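Local atomic coordinates of naphthalene dioxygenase large subunit (Rhodococcus sp., PDB entry 2B1X), a protein that forms the large subunit of a Rieske-type ring-hydroxylating dioxygenase, carrying an Fe2/S2 cluster in one domain and an iron(III) ion in the other. Residues D200-F210 against R324-M334; H244-G252 against N423-W431. All blocks are in the same frame, centred on the assembly; numbering follows the deposited sequence.

Contact 1 of 2, residues D200-F210 against R324-M334; sequences DANWKLGADNF and RLWHPLGPDKM
The indole of W326 lies with one face under the backbone of G206. The CA of G206 sits over that face, 3.9 Å from the centroid of the five-membered ring of W326, a CH-pi contact. The opposite face carries CG of R324, from the same strand. At the edge, CZ2 of W326 meets CD1 of F210 at 3.8 Å, with the two rings oblique, planes at 48°. W326 NE1 hydrogen-bonds to S303. The W203 ring has CG of K204 over one face and water 1 at its edge, in plane. CD1 of W203 touches CB of P328 at 3.7 Å, and W203 NE1 hydrogen-bonds to E37.

N202 ND2 donates to P331 O at 2.8 Å and 157°, from above the carbonyl plane. CG of N202 stands opposite the backbone N (chi1 -169°), which carries ND2 to P331 O. N202 OD1 accepts from K204 N, a helix-capping bond, and from K204 NZ on the opposite face of its plane. Water 1 accepts from W203 N and donates to G330 O. The capped helix runs roughly antiparallel to strand 324-330, over a hairpin with a classic bulge at L329 and G330. It packs on the large antiparallel sheet of the Bet v 1-like (helix-grip) catalytic domain.

Contact 2 of 2, residues H244-G252 against N423-W431; sequences HTGHGHGLG and NQRNFLEYW
The type I' turn from G246 to H249 brings G248 against the helix, with its CA 4.0 Å from F427 CA, and strand 250-252 then runs nearly antiparallel to helix 423-431, at 166°. G248 O also receives a CA-H...O contact from F427 CA. The phi of G248 is positive, which favours glycine.

H247 and Y430 meet in two ways. The CA of H247 stands over the centre of the Y430 ring, 3.6 Å from its centroid. The H247 imidazole turns its edge toward the same ring in an offset edge-to-face pair, planes at 88°. CG of Y430 is trans to the backbone N, beside the carbonyl carbon (chi1 -172°), and this places the ring against H247 CA. N426 CB lies over one face of the H244 ring, toward its rim, but the fit of this pair is doubtful.

Two asparagine amides tie the helix to backbone carbonyls. N426 ND2 donates to T245 O at 2.9 Å, nearly along the C=O axis. N423 ND2 donates to L251 O at 2.8 Å, from well above the carbonyl plane, and also hydrogen-bonds to V211 O. Water 3 joins G248 O, N423 O and N426 ND2. Water 4 links G248 N to N426 OD1. The arrangement is a tight beta hairpin, strands 240-244 and 250-254, packed on the C-terminal helix 422-436 of a Bet v 1-like catalytic domain.

Contacts 1 and 2 have centres 16 Å apart and meet through helices 204-212 and 422-436. The side chains pack directly: CB of A207 lies 3.5 Å from CZ of F427, and CD of K204 lies 3.5 Å from NE1 of W431. E37 bonds to W203, K204 and W431, so it serves both contacts. Both contacts reach the same antiparallel sheet. The side chain of F210, in contact 1, is about 6 Å from the iron(III) ion, which H216, H221 and D372 hold. G252, on the strand of contact 2, is about 13 Å from the iron(III) ion. D208 makes a salt bridge to R91 and N209 a hydrogen bond to Y110, both of the second subunit and residues of its Fe2/S2 cluster pocket.

Contact 1 of 2, residues D200-F210 against R324-M334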
loop_
_atom_site.group_PDB
_atom_site.type_symbol
_atom_site.label_atom_id
_atom_site.label_comp_id
_atom_site.label_asym_id
_atom_site.label_seq_id
_atom_site.Cartn_x
_atom_site.Cartn_y
_atom_site.Cartn_z
ATOM N N ASP A 200 -5.299 -11.701 -4.154
ATOM C CA ASP A 200 -6.328 -10.742 -3.765
ATOM C C ASP A 200 -7.740 -11.325 -3.981
ATOM O O ASP A 200 -8.502 -10.826 -4.811
ATOM C CB ASP A 200 -6.111 -9.382 -4.479
ATOM C CG ASP A 200 -5.772 -9.531 -5.986
ATOM O OD1 ASP A 200 -5.291 -10.617 -6.419
ATOM O OD2 ASP A 200 -5.960 -8.587 -6.802
ATOM N N ALA A 201 -8.068 -12.412 -3.243
ATOM C CA ALA A 201 -9.389 -13.042 -3.268
ATOM C C ALA A 201 -9.791 -13.445 -1.851
ATOM O O ALA A 201 -8.938 -13.632 -0.962
ATOM C CB ALA A 201 -9.352 -14.302 -4.159
ATOM N N ASN A 202 -11.086 -13.642 -1.629
ATOM C CA ASN A 202 -11.533 -14.180 -0.351
ATOM C C ASN A 202 -11.191 -15.674 -0.286
ATOM O O ASN A 202 -11.340 -16.408 -1.300
ATOM C CB ASN A 202 -13.035 -13.966 -0.150
ATOM C CG ASN A 202 -13.473 -14.270 1.277
ATOM O OD1 ASN A 202 -14.032 -15.313 1.546
ATOM N ND2 ASN A 202 -13.210 -13.355 2.188
ATOM N N TRP A 203 -10.718 -16.134 0.883
ATOM C CA TRP A 203 -10.380 -17.554 1.077
ATOM C C TRP A 203 -11.477 -18.578 0.718
ATOM O O TRP A 203 -11.189 -19.709 0.244
ATOM C CB TRP A 203 -9.918 -17.748 2.543
ATOM C CG TRP A 203 -11.019 -17.652 3.591
ATOM C CD1 TRP A 203 -11.465 -16.517 4.236
ATOM C CD2 TRP A 203 -11.818 -18.720 4.078
ATOM N NE1 TRP A 203 -12.483 -16.833 5.110
ATOM C CE2 TRP A 203 -12.729 -18.180 5.024
ATOM C CE3 TRP A 203 -11.898 -20.091 3.783
ATOM C CZ2 TRP A 203 -13.666 -18.972 5.701
ATOM C CZ3 TRP A 203 -12.809 -20.867 4.466
ATOM C CH2 TRP A 203 -13.683 -20.309 5.407
ATOM N N LYS A 204 -12.736 -18.211 0.951
ATOM C CA LYS A 204 -13.865 -19.130 0.754
ATOM C C LYS A 204 -14.002 -19.585 -0.682
ATOM O O LYS A 204 -14.556 -20.652 -0.946
ATOM C CB LYS A 204 -15.205 -18.510 1.233
ATOM C CG LYS A 204 -15.384 -18.442 2.764
ATOM C CD LYS A 204 -16.760 -17.811 3.219
ATOM C CE LYS A 204 -16.911 -16.367 2.740
ATOM N NZ LYS A 204 -15.857 -15.461 3.438
ATOM N N LEU A 205 -13.510 -18.796 -1.631
ATOM C CA LEU A 205 -13.631 -19.149 -3.035
ATOM C C LEU A 205 -12.750 -20.346 -3.392
ATOM O O LEU A 205 -13.130 -21.136 -4.264
ATOM C CB LEU A 205 -13.313 -17.941 -3.931
ATOM C CG LEU A 205 -14.219 -16.690 -3.792
ATOM C CD1 LEU A 205 -13.681 -15.506 -4.593
ATOM C CD2 LEU A 205 -15.612 -17.071 -4.312
ATOM N N GLY A 206 -11.561 -20.452 -2.769
ATOM C CA GLY A 206 -10.725 -21.642 -2.882
ATOM C C GLY A 206 -11.398 -22.838 -2.215
ATOM O O GLY A 206 -11.475 -23.925 -2.776
ATOM N N ALA A 207 -11.919 -22.631 -1.015
ATOM C CA ALA A 207 -12.579 -23.711 -0.302
ATOM C C ALA A 207 -13.818 -24.258 -1.064
ATOM O O ALA A 207 -13.997 -25.494 -1.199
ATOM C CB ALA A 207 -12.935 -23.229 1.106
ATOM N N ASP A 208 -14.630 -23.342 -1.598
ATOM C CA ASP A 208 -15.835 -23.635 -2.417
ATOM C C ASP A 208 -15.480 -24.460 -3.667
ATOM O O ASP A 208 -16.178 -25.424 -4.043
ATOM C CB ASP A 208 -16.470 -22.275 -2.845
ATOM C CG ASP A 208 -17.654 -22.410 -3.807
ATOM O OD1 ASP A 208 -17.483 -22.238 -5.065
ATOM O OD2 ASP A 208 -18.813 -22.666 -3.403
ATOM N N ASN A 209 -14.382 -24.080 -4.309
ATOM C CA ASN A 209 -13.923 -24.737 -5.512
ATOM C C ASN A 209 -13.515 -26.194 -5.273
ATOM O O ASN A 209 -13.957 -27.104 -6.005
ATOM C CB ASN A 209 -12.793 -23.911 -6.146
ATOM C CG ASN A 209 -12.242 -24.546 -7.409
ATOM O OD1 ASN A 209 -11.539 -25.519 -7.327
ATOM N ND2 ASN A 209 -12.579 -24.001 -8.577
ATOM N N PHE A 210 -12.697 -26.428 -4.247
ATOM C CA PHE A 210 -12.203 -27.769 -3.982
ATOM C C PHE A 210 -13.230 -28.643 -3.276
ATOM O O PHE A 210 -13.134 -29.826 -3.417
ATOM C CB PHE A 210 -10.860 -27.780 -3.197
ATOM C CG PHE A 210 -9.643 -27.704 -4.071
ATOM C CD1 PHE A 210 -9.311 -26.517 -4.725
ATOM C CD2 PHE A 210 -8.854 -28.838 -4.295
ATOM C CE1 PHE A 210 -8.179 -26.427 -5.551
ATOM C CE2 PHE A 210 -7.714 -28.783 -5.159
ATOM C CZ PHE A 210 -7.386 -27.569 -5.798
ATOM N N ARG A 324 -3.594 -27.853 0.731
ATOM C CA ARG A 324 -3.355 -26.418 0.701
ATOM C C ARG A 324 -4.252 -25.712 1.724
ATOM O O ARG A 324 -5.381 -26.145 1.957
ATOM C CB ARG A 324 -3.596 -25.862 -0.722
ATOM C CG ARG A 324 -4.906 -26.364 -1.371
ATOM C CD ARG A 324 -4.724 -27.592 -2.302
ATOM N NE ARG A 324 -3.548 -27.377 -3.138
ATOM C CZ ARG A 324 -3.510 -26.534 -4.166
ATOM N NH1 ARG A 324 -4.628 -25.888 -4.547
ATOM N NH2 ARG A 324 -2.366 -26.362 -4.821
ATOM N N LEU A 325 -3.719 -24.648 2.328
ATOM C CA LEU A 325 -4.457 -23.698 3.131
ATOM C C LEU A 325 -4.868 -22.470 2.342
ATOM O O LEU A 325 -4.068 -21.860 1.595
ATOM C CB LEU A 325 -3.621 -23.249 4.326
ATOM C CG LEU A 325 -3.472 -24.315 5.437
ATOM C CD1 LEU A 325 -2.312 -23.970 6.355
ATOM C CD2 LEU A 325 -4.814 -24.462 6.225
ATOM N N TRP A 326 -6.122 -22.085 2.511
ATOM C CA TRP A 326 -6.554 -20.805 1.992
ATOM C C TRP A 326 -6.520 -19.918 3.221
ATOM O O TRP A 326 -7.498 -19.821 3.955
ATOM C CB TRP A 326 -7.958 -20.889 1.363
ATOM C CG TRP A 326 -8.138 -22.054 0.486
ATOM C CD1 TRP A 326 -8.921 -23.184 0.726
ATOM C CD2 TRP A 326 -7.512 -22.262 -0.786
ATOM N NE1 TRP A 326 -8.813 -24.046 -0.336
ATOM C CE2 TRP A 326 -7.977 -23.498 -1.285
ATOM C CE3 TRP A 326 -6.617 -21.502 -1.578
ATOM C CZ2 TRP A 326 -7.562 -24.020 -2.515
ATOM C CZ3 TRP A 326 -6.217 -22.029 -2.829
ATOM C CH2 TRP A 326 -6.699 -23.295 -3.271
ATOM N N HIS A 327 -5.364 -19.309 3.469
ATOM C CA HIS A 327 -5.204 -18.551 4.711
ATOM C C HIS A 327 -5.855 -17.150 4.664
ATOM O O HIS A 327 -5.498 -16.339 3.831
ATOM C CB HIS A 327 -3.729 -18.455 5.133
ATOM C CG HIS A 327 -3.568 -17.837 6.468
ATOM N ND1 HIS A 327 -2.954 -16.612 6.648
ATOM C CD2 HIS A 327 -4.026 -18.222 7.682
ATOM C CE1 HIS A 327 -3.000 -16.292 7.929
ATOM N NE2 HIS A 327 -3.669 -17.237 8.570
ATOM N N PRO A 328 -6.791 -16.851 5.566
ATOM C CA PRO A 328 -7.479 -15.549 5.530
ATOM C C PRO A 328 -6.642 -14.321 5.976
ATOM O O PRO A 328 -6.166 -14.224 7.143
ATOM C CB PRO A 328 -8.658 -15.746 6.502
ATOM C CG PRO A 328 -8.138 -16.712 7.511
ATOM C CD PRO A 328 -7.274 -17.704 6.680
ATOM N N LEU A 329 -6.526 -13.355 5.074
ATOM C CA LEU A 329 -5.719 -12.157 5.349
ATOM C C LEU A 329 -6.649 -10.939 5.501
ATOM O O LEU A 329 -6.344 -10.000 6.233
ATOM C CB LEU A 329 -4.708 -11.936 4.223
ATOM C CG LEU A 329 -3.457 -12.808 4.207
ATOM C CD1 LEU A 329 -2.529 -12.359 3.065
ATOM C CD2 LEU A 329 -2.728 -12.723 5.570
ATOM N N GLY A 330 -7.775 -10.953 4.786
ATOM C CA GLY A 330 -8.777 -9.887 4.899
ATOM C C GLY A 330 -9.966 -10.307 4.028
ATOM O O GLY A 330 -9.956 -11.440 3.459
ATOM N N PRO A 331 -10.984 -9.452 3.947
ATOM C CA PRO A 331 -12.191 -9.763 3.161
ATOM C C PRO A 331 -11.814 -10.056 1.703
ATOM O O PRO A 331 -12.470 -10.898 1.013
ATOM C CB PRO A 331 -13.019 -8.477 3.246
ATOM C CG PRO A 331 -12.024 -7.408 3.705
ATOM C CD PRO A 331 -11.045 -8.115 4.590
ATOM N N ASP A 332 -10.737 -9.404 1.243
ATOM C CA ASP A 332 -10.410 -9.484 -0.167
ATOM C C ASP A 332 -9.005 -9.984 -0.436
ATOM O O ASP A 332 -8.443 -9.720 -1.503
ATOM C CB ASP A 332 -10.639 -8.128 -0.854
ATOM C CG ASP A 332 -9.881 -7.033 -0.207
ATOM O OD1 ASP A 332 -9.076 -7.316 0.726
ATOM O OD2 ASP A 332 -10.072 -5.839 -0.546
ATOM N N LYS A 333 -8.448 -10.730 0.517
ATOM C CA LYS A 333 -7.065 -11.141 0.417
ATOM C C LYS A 333 -6.797 -12.473 1.123
ATOM O O LYS A 333 -7.328 -12.740 2.183
ATOM C CB LYS A 333 -6.189 -10.024 0.995
ATOM C CG LYS A 333 -4.703 -10.081 0.597
ATOM C CD LYS A 333 -3.922 -8.927 1.266
ATOM C CE LYS A 333 -2.415 -9.074 1.103
ATOM N NZ LYS A 333 -1.619 -7.879 1.670
ATOM N N MET A 334 -6.023 -13.353 0.502
ATOM C CA MET A 334 -5.647 -14.561 1.206
ATOM C C MET A 334 -4.201 -14.918 0.898
ATOM O O MET A 334 -3.638 -14.410 -0.079
ATOM C CB MET A 334 -6.620 -15.696 0.844
ATOM C CG MET A 334 -6.485 -16.181 -0.637
ATOM S SD MET A 334 -7.127 -17.873 -0.839
ATOM C CE MET A 334 -7.838 -17.738 -2.485
HETATM O O HOH W 1 -9.709 -14.054 2.782
#

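Contact 2 of 2, residues H244-G252 against N423-W431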
loop_
_atom_site.group_PDB
_atom_site.type_symbol
_atom_site.label_atom_id
_atom_site.label_comp_id
_atom_site.label_asym_id
_atom_site.label_seq_id
_atom_site.Cartn_x
_atom_site.Cartn_y
_atom_site.Cartn_z
ATOM N N HIS A 244 -20.752 -35.591 0.999
ATOM C CA HIS A 244 -20.515 -34.670 2.092
ATOM C C HIS A 244 -20.880 -35.290 3.400
ATOM O O HIS A 244 -21.593 -36.284 3.469
ATOM C CB HIS A 244 -21.191 -33.310 1.900
ATOM C CG HIS A 244 -22.662 -33.312 2.146
ATOM N ND1 HIS A 244 -23.588 -33.530 1.146
ATOM C CD2 HIS A 244 -23.373 -33.104 3.277
ATOM C CE1 HIS A 244 -24.802 -33.440 1.652
ATOM N NE2 HIS A 244 -24.702 -33.175 2.943
ATOM N N THR A 245 -20.429 -34.611 4.428
ATOM C CA THR A 245 -20.389 -35.122 5.778
ATOM C C THR A 245 -20.922 -33.974 6.667
ATOM O O THR A 245 -21.196 -32.902 6.151
ATOM C CB THR A 245 -18.890 -35.432 5.927
ATOM O OG1 THR A 245 -18.699 -36.841 5.976
ATOM C CG2 THR A 245 -18.196 -34.773 7.097
ATOM N N GLY A 246 -21.095 -34.188 7.970
ATOM C CA GLY A 246 -21.415 -33.089 8.869
ATOM C C GLY A 246 -20.208 -32.149 9.014
ATOM O O GLY A 246 -19.151 -32.429 8.465
ATOM N N HIS A 247 -20.368 -31.048 9.740
ATOM C CA HIS A 247 -19.292 -30.021 9.904
ATOM C C HIS A 247 -18.743 -29.411 8.594
ATOM O O HIS A 247 -17.554 -29.003 8.512
ATOM C CB HIS A 247 -18.118 -30.522 10.761
ATOM C CG HIS A 247 -18.536 -31.210 12.020
ATOM N ND1 HIS A 247 -18.834 -30.523 13.173
ATOM C CD2 HIS A 247 -18.688 -32.515 12.316
ATOM C CE1 HIS A 247 -19.160 -31.376 14.128
ATOM N NE2 HIS A 247 -19.079 -32.594 13.631
ATOM N N GLY A 248 -19.599 -29.310 7.582
ATOM C CA GLY A 248 -19.210 -28.584 6.382
ATOM C C GLY A 248 -18.254 -29.303 5.447
ATOM O O GLY A 248 -17.907 -28.735 4.401
ATOM N N HIS A 249 -17.855 -30.540 5.769
ATOM C CA HIS A 249 -16.827 -31.222 4.962
ATOM C C HIS A 249 -17.427 -31.890 3.732
ATOM O O HIS A 249 -18.550 -32.413 3.777
ATOM C CB HIS A 249 -16.076 -32.295 5.739
ATOM C CG HIS A 249 -15.582 -31.888 7.088
ATOM N ND1 HIS A 249 -14.773 -30.793 7.291
ATOM C CD2 HIS A 249 -15.738 -32.470 8.303
ATOM C CE1 HIS A 249 -14.457 -30.711 8.571
ATOM N NE2 HIS A 249 -15.040 -31.707 9.211
ATOM N N GLY A 250 -16.669 -31.903 2.627
ATOM C CA GLY A 250 -17.113 -32.661 1.472
ATOM C C GLY A 250 -15.969 -32.918 0.512
ATOM O O GLY A 250 -14.925 -32.246 0.582
ATOM N N LEU A 251 -16.217 -33.814 -0.431
ATOM C CA LEU A 251 -15.243 -34.207 -1.453
ATOM C C LEU A 251 -15.932 -34.786 -2.680
ATOM O O LEU A 251 -17.109 -35.144 -2.637
ATOM C CB LEU A 251 -14.300 -35.279 -0.921
ATOM C CG LEU A 251 -14.813 -36.680 -0.601
ATOM C CD1 LEU A 251 -13.659 -37.699 -0.712
ATOM C CD2 LEU A 251 -15.474 -36.760 0.782
ATOM N N GLY A 252 -15.177 -34.895 -3.766
ATOM C CA GLY A 252 -15.629 -35.643 -4.937
ATOM C C GLY A 252 -14.562 -36.617 -5.367
ATOM O O GLY A 252 -13.389 -36.356 -5.171
ATOM N N ASN A 423 -22.208 -30.343 -2.078
ATOM C CA ASN A 423 -21.050 -30.104 -1.201
ATOM C C ASN A 423 -20.827 -28.636 -0.858
ATOM O O ASN A 423 -20.625 -28.308 0.320
ATOM C CB ASN A 423 -19.776 -30.705 -1.780
ATOM C CG ASN A 423 -19.811 -32.203 -1.797
ATOM O OD1 ASN A 423 -20.806 -32.830 -1.338
ATOM N ND2 ASN A 423 -18.719 -32.826 -2.329
ATOM N N GLN A 424 -20.875 -27.762 -1.857
ATOM C CA GLN A 424 -20.729 -26.307 -1.617
ATOM C C GLN A 424 -21.843 -25.772 -0.703
ATOM O O GLN A 424 -21.602 -24.924 0.161
ATOM C CB GLN A 424 -20.719 -25.521 -2.936
ATOM C CG GLN A 424 -19.558 -25.871 -3.915
ATOM C CD GLN A 424 -19.831 -27.039 -4.889
ATOM O OE1 GLN A 424 -20.381 -28.071 -4.508
ATOM N NE2 GLN A 424 -19.418 -26.867 -6.143
ATOM N N ARG A 425 -23.055 -26.312 -0.883
ATOM C CA ARG A 425 -24.198 -25.909 -0.076
ATOM C C ARG A 425 -24.045 -26.304 1.390
ATOM O O ARG A 425 -24.389 -25.532 2.275
ATOM C CB ARG A 425 -25.470 -26.545 -0.636
ATOM C CG ARG A 425 -26.038 -25.759 -1.864
ATOM C CD ARG A 425 -27.528 -25.993 -2.047
ATOM N NE ARG A 425 -27.627 -27.308 -2.554
ATOM C CZ ARG A 425 -28.317 -28.317 -2.060
ATOM N NH1 ARG A 425 -29.118 -28.223 -0.997
ATOM N NH2 ARG A 425 -28.204 -29.456 -2.700
ATOM N N ASN A 426 -23.594 -27.541 1.614
ATOM C CA ASN A 426 -23.267 -28.060 2.942
ATOM C C ASN A 426 -22.150 -27.262 3.620
ATOM O O ASN A 426 -22.173 -27.037 4.817
ATOM C CB ASN A 426 -22.850 -29.534 2.801
ATOM C CG ASN A 426 -22.496 -30.194 4.125
ATOM O OD1 ASN A 426 -23.324 -30.302 5.019
ATOM N ND2 ASN A 426 -21.260 -30.667 4.240
ATOM N N PHE A 427 -21.160 -26.845 2.848
ATOM C CA PHE A 427 -20.045 -26.091 3.399
ATOM C C PHE A 427 -20.584 -24.735 3.887
ATOM O O PHE A 427 -20.311 -24.312 5.007
ATOM C CB PHE A 427 -18.971 -25.933 2.308
ATOM C CG PHE A 427 -17.824 -25.035 2.692
ATOM C CD1 PHE A 427 -16.631 -25.582 3.126
ATOM C CD2 PHE A 427 -17.931 -23.647 2.556
ATOM C CE1 PHE A 427 -15.544 -24.769 3.460
ATOM C CE2 PHE A 427 -16.847 -22.819 2.907
ATOM C CZ PHE A 427 -15.641 -23.407 3.333
ATOM N N LEU A 428 -21.365 -24.071 3.034
ATOM C CA LEU A 428 -21.863 -22.736 3.353
ATOM C C LEU A 428 -22.937 -22.768 4.410
ATOM O O LEU A 428 -23.082 -21.817 5.167
ATOM C CB LEU A 428 -22.372 -22.039 2.080
ATOM C CG LEU A 428 -21.236 -21.607 1.163
ATOM C CD1 LEU A 428 -21.786 -21.061 -0.145
ATOM C CD2 LEU A 428 -20.276 -20.601 1.843
ATOM N N GLU A 429 -23.713 -23.849 4.449
ATOM C CA GLU A 429 -24.699 -24.031 5.518
ATOM C C GLU A 429 -24.021 -24.068 6.872
ATOM O O GLU A 429 -24.481 -23.389 7.823
ATOM C CB GLU A 429 -25.541 -25.324 5.314
ATOM C CG GLU A 429 -26.540 -25.567 6.442
ATOM C CD GLU A 429 -27.446 -26.770 6.239
ATOM O OE1 GLU A 429 -26.955 -27.886 5.962
ATOM O OE2 GLU A 429 -28.666 -26.603 6.395
ATOM N N TYR A 430 -22.964 -24.871 6.989
ATOM C CA TYR A 430 -22.215 -24.953 8.236
ATOM C C TYR A 430 -21.562 -23.602 8.570
ATOM O O TYR A 430 -21.590 -23.170 9.700
ATOM C CB TYR A 430 -21.181 -26.079 8.223
ATOM C CG TYR A 430 -20.494 -26.338 9.570
ATOM C CD1 TYR A 430 -21.235 -26.625 10.733
ATOM C CD2 TYR A 430 -19.090 -26.277 9.681
ATOM C CE1 TYR A 430 -20.591 -26.850 11.966
ATOM C CE2 TYR A 430 -18.448 -26.527 10.887
ATOM C CZ TYR A 430 -19.206 -26.787 12.027
ATOM O OH TYR A 430 -18.553 -27.025 13.201
ATOM N N TRP A 431 -21.011 -22.934 7.552
ATOM C CA TRP A 431 -20.375 -21.623 7.751
ATOM C C TRP A 431 -21.445 -20.666 8.331
ATOM O O TRP A 431 -21.191 -19.984 9.297
ATOM C CB TRP A 431 -19.807 -21.128 6.387
ATOM C CG TRP A 431 -19.201 -19.754 6.410
ATOM C CD1 TRP A 431 -17.917 -19.455 6.647
ATOM C CD2 TRP A 431 -19.876 -18.518 6.196
ATOM N NE1 TRP A 431 -17.707 -18.097 6.590
ATOM C CE2 TRP A 431 -18.901 -17.486 6.309
ATOM C CE3 TRP A 431 -21.204 -18.163 5.907
ATOM C CZ2 TRP A 431 -19.216 -16.118 6.186
ATOM C CZ3 TRP A 431 -21.518 -16.803 5.770
ATOM C CH2 TRP A 431 -20.515 -15.798 5.900
HETATM O O HOH W 2 -22.917 -34.670 -1.475
HETATM O O HOH W 3 -19.334 -30.048 1.928
HETATM O O HOH W 4 -22.381 -29.853 7.772
#